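Local coordinates for metagenomic carboxyl esterase MGS0156 (Uncultured organism, PDB 5D8M), which probably hydrolyses carboxylic esters as a serine hydrolase of the alpha/beta-hydrolase type, and comes from a protein that appears to be membrane-anchored, at residues Gly26-Arg38 against Ala284-Asn296. Sequence-based numbering, arbitrary orientation.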
ATOM      1  N   GLY A  26       5.733   6.027 -18.237  1.00 20.92           N
ATOM      2  CA  GLY A  26       6.860   5.617 -19.056  1.00 25.02           C
ATOM      3  C   GLY A  26       8.061   6.528 -18.884  1.00 29.08           C
ATOM      4  O   GLY A  26       9.200   6.070 -18.886  1.00 30.74           O
ATOM      5  N   LEU A  27       7.800   7.819 -18.686  1.00 26.69           N
ATOM      6  CA  LEU A  27       8.867   8.811 -18.576  1.00 25.49           C
ATOM      7  C   LEU A  27       9.534   8.825 -17.211  1.00 26.06           C
ATOM      8  O   LEU A  27      10.531   9.518 -17.019  1.00 32.81           O
ATOM      9  CB  LEU A  27       8.325  10.208 -18.873  1.00 22.04           C
ATOM     10  CG  LEU A  27       8.456  10.716 -20.296  1.00 27.31           C
ATOM     11  CD1 LEU A  27       7.922   9.698 -21.272  1.00 34.93           C
ATOM     12  CD2 LEU A  27       7.725  12.049 -20.446  1.00 20.83           C
ATOM     13  N   ALA A  28       8.983   8.102 -16.245  1.00 23.41           N
ATOM     14  CA  ALA A  28       9.672   7.960 -14.963  1.00 23.65           C
ATOM     15  C   ALA A  28      10.201   6.545 -14.770  1.00 25.57           C
ATOM     16  O   ALA A  28      10.339   6.067 -13.637  1.00 27.44           O
ATOM     17  CB  ALA A  28       8.751   8.342 -13.821  1.00 27.15           C
ATOM     18  N   GLY A  29      10.471   5.862 -15.880  1.00 23.96           N
ATOM     19  CA  GLY A  29      11.067   4.539 -15.840  1.00 23.95           C
ATOM     20  C   GLY A  29      10.177   3.425 -15.319  1.00 21.68           C
ATOM     21  O   GLY A  29      10.661   2.419 -14.815  1.00 23.68           O
ATOM     22  N   ILE A  30       8.870   3.583 -15.450  1.00 17.59           N
ATOM     23  CA  ILE A  30       7.959   2.581 -14.907  1.00 19.42           C
ATOM     24  C   ILE A  30       7.667   1.505 -15.927  1.00 21.38           C
ATOM     25  O   ILE A  30       7.292   1.823 -17.050  1.00 22.69           O
ATOM     26  CB  ILE A  30       6.627   3.203 -14.454  1.00 18.99           C
ATOM     27  CG1 ILE A  30       6.881   4.323 -13.451  1.00 21.53           C
ATOM     28  CG2 ILE A  30       5.719   2.159 -13.831  1.00 16.84           C
ATOM     29  CD1 ILE A  30       7.607   3.860 -12.272  1.00 27.20           C
ATOM     30  N   GLN A  31       7.819   0.241 -15.526  1.00 16.44           N
ATOM     31  CA  GLN A  31       7.437  -0.880 -16.370  1.00 21.72           C
ATOM     32  C   GLN A  31       5.944  -1.139 -16.237  1.00 23.05           C
ATOM     33  O   GLN A  31       5.414  -1.183 -15.122  1.00 23.48           O
ATOM     34  CB  GLN A  31       8.213  -2.146 -15.998  1.00 24.62           C
ATOM     35  CG  GLN A  31       9.716  -2.000 -16.009  1.00 34.79           C
ATOM     36  CD  GLN A  31      10.420  -3.295 -15.596  1.00 50.79           C
ATOM     37  OE1 GLN A  31       9.849  -4.398 -15.679  1.00 52.70           O
ATOM     38  NE2 GLN A  31      11.665  -3.166 -15.145  1.00 59.44           N
ATOM     39  N   ASP A  32       5.269  -1.313 -17.369  1.00 20.98           N
ATOM     40  CA  ASP A  32       3.821  -1.512 -17.363  1.00 23.25           C
ATOM     41  C   ASP A  32       3.457  -2.994 -17.229  1.00 22.85           C
ATOM     42  O   ASP A  32       3.488  -3.722 -18.197  1.00 21.73           O
ATOM     43  CB  ASP A  32       3.201  -0.931 -18.641  1.00 24.03           C
ATOM     44  CG  ASP A  32       1.690  -0.733 -18.525  1.00 26.76           C
ATOM     45  OD1 ASP A  32       1.070  -1.361 -17.633  1.00 21.90           O
ATOM     46  OD2 ASP A  32       1.125   0.057 -19.319  1.00 25.24           O
ATOM     47  N   GLY A  33       3.095  -3.444 -16.033  1.00 22.11           N
ATOM     48  CA  GLY A  33       2.739  -4.847 -15.874  1.00 19.77           C
ATOM     49  C   GLY A  33       1.255  -5.084 -15.674  1.00 19.18           C
ATOM     50  O   GLY A  33       0.852  -6.160 -15.185  1.00 16.49           O
ATOM     51  N   ARG A  34       0.450  -4.080 -16.030  1.00 15.20           N
ATOM     52  CA  ARG A  34      -0.990  -4.097 -15.782  1.00 16.06           C
ATOM     53  C   ARG A  34      -1.710  -5.261 -16.442  1.00 17.49           C
ATOM     54  O   ARG A  34      -2.668  -5.799 -15.884  1.00 15.32           O
ATOM     55  CB  ARG A  34      -1.640  -2.796 -16.263  1.00 16.16           C
ATOM     56  CG  ARG A  34      -1.333  -1.598 -15.398  1.00 15.79           C
ATOM     57  CD  ARG A  34      -1.955  -0.348 -15.967  1.00 16.52           C
ATOM     58  NE  ARG A  34      -1.326   0.050 -17.228  1.00 15.43           N
ATOM     59  CZ  ARG A  34      -1.946   0.772 -18.154  1.00 18.49           C
ATOM     60  NH1 ARG A  34      -3.209   1.143 -17.957  1.00 13.15           N
ATOM     61  NH2 ARG A  34      -1.307   1.126 -19.273  1.00 18.34           N
ATOM     62  N   GLY A  35      -1.276  -5.601 -17.653  1.00 18.18           N
ATOM     63  CA  GLY A  35      -1.902  -6.650 -18.433  1.00 18.26           C
ATOM     64  C   GLY A  35      -1.678  -8.029 -17.830  1.00 19.27           C
ATOM     65  O   GLY A  35      -2.612  -8.809 -17.706  1.00 20.60           O
ATOM     66  N   ARG A  36      -0.440  -8.336 -17.463  1.00 20.31           N
ATOM     67  CA  ARG A  36      -0.150  -9.646 -16.906  1.00 24.63           C
ATOM     68  C   ARG A  36      -0.760  -9.767 -15.502  1.00 23.07           C
ATOM     69  O   ARG A  36      -1.289 -10.821 -15.130  1.00 17.01           O
ATOM     70  CB  ARG A  36       1.361  -9.903 -16.878  1.00 22.41           C
ATOM     71  CG  ARG A  36       1.769 -11.279 -16.312  1.00 19.05           C
ATOM     72  CD  ARG A  36       1.104 -12.437 -17.035  1.00 18.99           C
ATOM     73  NE  ARG A  36       1.553 -13.722 -16.502  1.00 19.70           N
ATOM     74  CZ  ARG A  36       1.082 -14.906 -16.886  1.00 25.20           C
ATOM     75  NH1 ARG A  36       0.133 -14.984 -17.814  1.00 23.61           N
ATOM     76  NH2 ARG A  36       1.570 -16.019 -16.352  1.00 23.75           N
ATOM     77  N   PHE A  37      -0.736  -8.682 -14.737  1.00 14.96           N
ATOM     78  CA  PHE A  37      -1.331  -8.751 -13.407  1.00 14.31           C
ATOM     79  C   PHE A  37      -2.849  -9.010 -13.487  1.00 15.27           C
ATOM     80  O   PHE A  37      -3.370  -9.847 -12.734  1.00 14.29           O
ATOM     81  CB  PHE A  37      -1.029  -7.483 -12.606  1.00 13.52           C
ATOM     82  CG  PHE A  37      -1.479  -7.558 -11.168  1.00 14.55           C
ATOM     83  CD1 PHE A  37      -0.728  -8.249 -10.221  1.00 15.37           C
ATOM     84  CD2 PHE A  37      -2.675  -6.989 -10.779  1.00 16.90           C
ATOM     85  CE1 PHE A  37      -1.157  -8.337  -8.886  1.00 14.61           C
ATOM     86  CE2 PHE A  37      -3.114  -7.065  -9.451  1.00 12.51           C
ATOM     87  CZ  PHE A  37      -2.347  -7.737  -8.506  1.00 14.80           C
ATOM     88  N   ARG A  38      -3.551  -8.318 -14.393  1.00 16.20           N
ATOM     89  CA  ARG A  38      -4.994  -8.568 -14.584  1.00 19.03           C
ATOM     90  C   ARG A  38      -5.259 -10.031 -14.952  1.00 17.51           C
ATOM     91  O   ARG A  38      -6.175 -10.675 -14.431  1.00 15.32           O
ATOM     92  CB  ARG A  38      -5.587  -7.656 -15.675  1.00 19.10           C
ATOM     93  CG  ARG A  38      -7.066  -7.961 -15.987  1.00 17.39           C
ATOM     94  CD  ARG A  38      -7.650  -7.053 -17.098  1.00 18.21           C
ATOM     95  NE  ARG A  38      -7.442  -5.626 -16.811  1.00 14.80           N
ATOM     96  CZ  ARG A  38      -8.202  -4.885 -16.011  1.00 18.79           C
ATOM     97  NH1 ARG A  38      -9.252  -5.417 -15.408  1.00 14.55           N
ATOM     98  NH2 ARG A  38      -7.910  -3.598 -15.821  1.00 17.32           N
ATOM     99  N   ALA A 284       1.176   7.401  -5.760  1.00 12.31           N
ATOM    100  CA  ALA A 284       1.174   6.087  -5.129  1.00 13.23           C
ATOM    101  C   ALA A 284       1.948   5.065  -5.939  1.00 13.59           C
ATOM    102  O   ALA A 284       1.726   3.841  -5.812  1.00 12.02           O
ATOM    103  CB  ALA A 284      -0.282   5.600  -4.913  1.00 12.55           C
ATOM    104  N   ILE A 285       2.850   5.562  -6.781  1.00 11.77           N
ATOM    105  CA  ILE A 285       3.611   4.680  -7.631  1.00 11.20           C
ATOM    106  C   ILE A 285       5.101   4.897  -7.416  1.00 12.00           C
ATOM    107  O   ILE A 285       5.611   6.016  -7.569  1.00 11.55           O
ATOM    108  CB  ILE A 285       3.226   4.893  -9.107  1.00 13.72           C
ATOM    109  CG1 ILE A 285       1.729   4.550  -9.278  1.00 13.01           C
ATOM    110  CG2 ILE A 285       4.101   4.005 -10.023  1.00 13.64           C
ATOM    111  CD1 ILE A 285       1.123   5.021 -10.590  1.00 14.01           C
ATOM    112  N   ILE A 286       5.795   3.824  -7.051  1.00 11.77           N
ATOM    113  CA  ILE A 286       7.241   3.878  -6.854  1.00 13.26           C
ATOM    114  C   ILE A 286       7.964   4.060  -8.199  1.00 16.94           C
ATOM    115  O   ILE A 286       7.866   3.207  -9.083  1.00 14.72           O
ATOM    116  CB  ILE A 286       7.756   2.596  -6.155  1.00 11.37           C
ATOM    117  CG1 ILE A 286       7.033   2.390  -4.801  1.00 10.42           C
ATOM    118  CG2 ILE A 286       9.300   2.621  -6.057  1.00 12.28           C
ATOM    119  CD1 ILE A 286       7.344   0.999  -4.093  1.00  8.88           C
ATOM    120  N   PRO A 287       8.698   5.177  -8.357  1.00 17.61           N
ATOM    121  CA  PRO A 287       9.361   5.415  -9.644  1.00 20.33           C
ATOM    122  C   PRO A 287      10.443   4.360  -9.913  1.00 21.15           C
ATOM    123  O   PRO A 287      11.064   3.873  -8.964  1.00 19.42           O
ATOM    124  CB  PRO A 287       9.952   6.830  -9.495  1.00 22.40           C
ATOM    125  CG  PRO A 287      10.073   7.053  -8.021  1.00 23.88           C
ATOM    126  CD  PRO A 287       8.913   6.279  -7.399  1.00 20.72           C
ATOM    127  N   GLY A 288      10.620   3.989 -11.176  1.00 20.63           N
ATOM    128  CA  GLY A 288      11.585   2.966 -11.564  1.00 23.69           C
ATOM    129  C   GLY A 288      11.084   1.545 -11.319  1.00 25.01           C
ATOM    130  O   GLY A 288      11.789   0.582 -11.599  1.00 23.93           O
ATOM    131  N   GLY A 289       9.871   1.416 -10.779  1.00 17.93           N
ATOM    132  CA  GLY A 289       9.292   0.113 -10.527  1.00 21.14           C
ATOM    133  C   GLY A 289       8.381  -0.428 -11.620  1.00 18.70           C
ATOM    134  O   GLY A 289       8.450  -0.012 -12.781  1.00 20.81           O
ATOM    135  N   THR A 290       7.550  -1.387 -11.241  1.00 15.17           N
ATOM    136  CA  THR A 290       6.535  -1.958 -12.112  1.00 15.08           C
ATOM    137  C   THR A 290       5.161  -1.507 -11.650  1.00 13.44           C
ATOM    138  O   THR A 290       4.863  -1.596 -10.482  1.00 13.88           O
ATOM    139  CB  THR A 290       6.599  -3.501 -12.115  1.00 18.46           C
ATOM    140  OG1 THR A 290       7.769  -3.899 -12.811  1.00 16.07           O
ATOM    141  CG2 THR A 290       5.364  -4.132 -12.801  1.00 19.61           C
ATOM    142  N   LEU A 291       4.340  -1.002 -12.570  1.00 11.61           N
ATOM    143  CA  LEU A 291       2.943  -0.693 -12.260  1.00 15.57           C
ATOM    144  C   LEU A 291       2.079  -1.932 -12.502  1.00 14.68           C
ATOM    145  O   LEU A 291       2.010  -2.435 -13.632  1.00 13.37           O
ATOM    146  CB  LEU A 291       2.436   0.476 -13.113  1.00 15.99           C
ATOM    147  CG  LEU A 291       0.947   0.823 -12.992  1.00 16.78           C
ATOM    148  CD1 LEU A 291       0.576   1.227 -11.556  1.00 16.29           C
ATOM    149  CD2 LEU A 291       0.633   1.943 -13.990  1.00 15.09           C
ATOM    150  N   LEU A 292       1.447  -2.418 -11.443  1.00 10.57           N
ATOM    151  CA  LEU A 292       0.620  -3.595 -11.525  1.00 10.55           C
ATOM    152  C   LEU A 292      -0.825  -3.221 -11.851  1.00 13.89           C
ATOM    153  O   LEU A 292      -1.551  -4.031 -12.409  1.00 15.83           O
ATOM    154  CB  LEU A 292       0.662  -4.393 -10.210  1.00 12.16           C
ATOM    155  CG  LEU A 292       2.018  -4.908  -9.765  1.00 14.18           C
ATOM    156  CD1 LEU A 292       1.852  -5.654  -8.449  1.00 11.56           C
ATOM    157  CD2 LEU A 292       2.618  -5.793 -10.847  1.00 11.46           C
ATOM    158  N   GLY A 293      -1.253  -2.012 -11.491  1.00 10.27           N
ATOM    159  CA  GLY A 293      -2.602  -1.601 -11.816  1.00 10.81           C
ATOM    160  C   GLY A 293      -3.325  -0.813 -10.754  1.00 11.13           C
ATOM    161  O   GLY A 293      -2.727  -0.241  -9.819  1.00  9.63           O
ATOM    162  N   TYR A 294      -4.639  -0.765 -10.920  1.00 11.51           N
ATOM    163  CA  TYR A 294      -5.484   0.126 -10.134  1.00  9.21           C
ATOM    164  C   TYR A 294      -6.693  -0.616  -9.560  1.00 11.39           C
ATOM    165  O   TYR A 294      -7.730  -0.676 -10.200  1.00 11.23           O
ATOM    166  CB  TYR A 294      -5.953   1.314 -10.993  1.00  9.73           C
ATOM    167  CG  TYR A 294      -4.824   2.145 -11.597  1.00 13.82           C
ATOM    168  CD1 TYR A 294      -4.222   1.766 -12.801  1.00 13.74           C
ATOM    169  CD2 TYR A 294      -4.348   3.293 -10.955  1.00 11.92           C
ATOM    170  CE1 TYR A 294      -3.195   2.504 -13.356  1.00 15.12           C
ATOM    171  CE2 TYR A 294      -3.299   4.055 -11.521  1.00 12.52           C
ATOM    172  CZ  TYR A 294      -2.740   3.645 -12.715  1.00 13.68           C
ATOM    173  OH  TYR A 294      -1.727   4.355 -13.296  1.00 12.29           O
ATOM    174  N   PRO A 295      -6.546  -1.192  -8.356  1.00 11.25           N
ATOM    175  CA  PRO A 295      -7.677  -1.836  -7.683  1.00 11.87           C
ATOM    176  C   PRO A 295      -8.857  -0.904  -7.551  1.00 12.08           C
ATOM    177  O   PRO A 295      -8.680   0.232  -7.144  1.00  8.98           O
ATOM    178  CB  PRO A 295      -7.126  -2.178  -6.307  1.00 10.93           C
ATOM    179  CG  PRO A 295      -5.636  -2.309  -6.527  1.00 12.10           C
ATOM    180  CD  PRO A 295      -5.312  -1.246  -7.541  1.00  8.81           C
ATOM    181  N   ASN A 296     -10.037  -1.394  -7.901  1.00 11.05           N
ATOM    182  CA  ASN A 296     -11.280  -0.651  -7.779  1.00 12.63           C
ATOM    183  C   ASN A 296     -11.794  -0.738  -6.341  1.00 14.58           C
ATOM    184  O   ASN A 296     -12.637  -1.567  -6.007  1.00 11.30           O
ATOM    185  CB  ASN A 296     -12.327  -1.204  -8.770  1.00 15.41           C
ATOM    186  CG  ASN A 296     -13.530  -0.296  -8.911  1.00 18.94           C
ATOM    187  OD1 ASN A 296     -13.714   0.655  -8.118  1.00 12.76           O
ATOM    188  ND2 ASN A 296     -14.378  -0.591  -9.904  1.00 16.43           N
TER
HETATM  189  O   HOH W   1      -4.080  -4.205 -13.831  1.00 18.81           O
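I285 and I30 meet first, methyl to methyl, with I30 CD1 4.2 Å from I285 CG2. The chain then makes a type II turn from I286 to G289, and the same CD1 settles on its backbone beside I286 O and G288 N. I30 reaches there because CG1 lies beside its own backbone N (chi1 -55°), while the CG2 methyl packs on L291 CB of strand 290-293, 3.8 Å away. At the turn, G288 N donates to A28 O, a longish bond of 3.2 Å. From G289 onward the two segments pair as short parallel strands, Q31 beside T290 and D32 beside L291: G289 O takes the N-H of Q31 in its carbonyl plane, and L291 N answers to Q31 O at 2.8 Å. The T290 and Q31 side chains share one face of the sheet. L291 O closes the pairing by accepting from the N of G33, which holds the N-cap position of helix 34-48. On the other face, L291 CD2 lies 4.0 Å from R34 CD. R34, bent at chi3 (-68°), turns back to grip D32 side-on, NE to OD1 and NH2 to OD2 (2.7 Å); R34 N also donates to OD1, completing an Asx turn. A methionine in place of R34 would probably leave the D32 carboxylate without its charged mate and freer to turn. L292 CB makes a CH-pi contact with one face of the F37 ring, offset toward its rim, 4.2 Å from the centroid, and one water bridges L292 O to R34 O. Y294 brings its ring edge to R34 CD. Strand 31-32 is an outermost strand of this chain's parallel sheet, consistent with an alpha/beta-hydrolase fold, with 290-293 between it and 244-248; F37 and L292 both touch L248, and on helix 324-338 they pack against A330 and Y334 respectively.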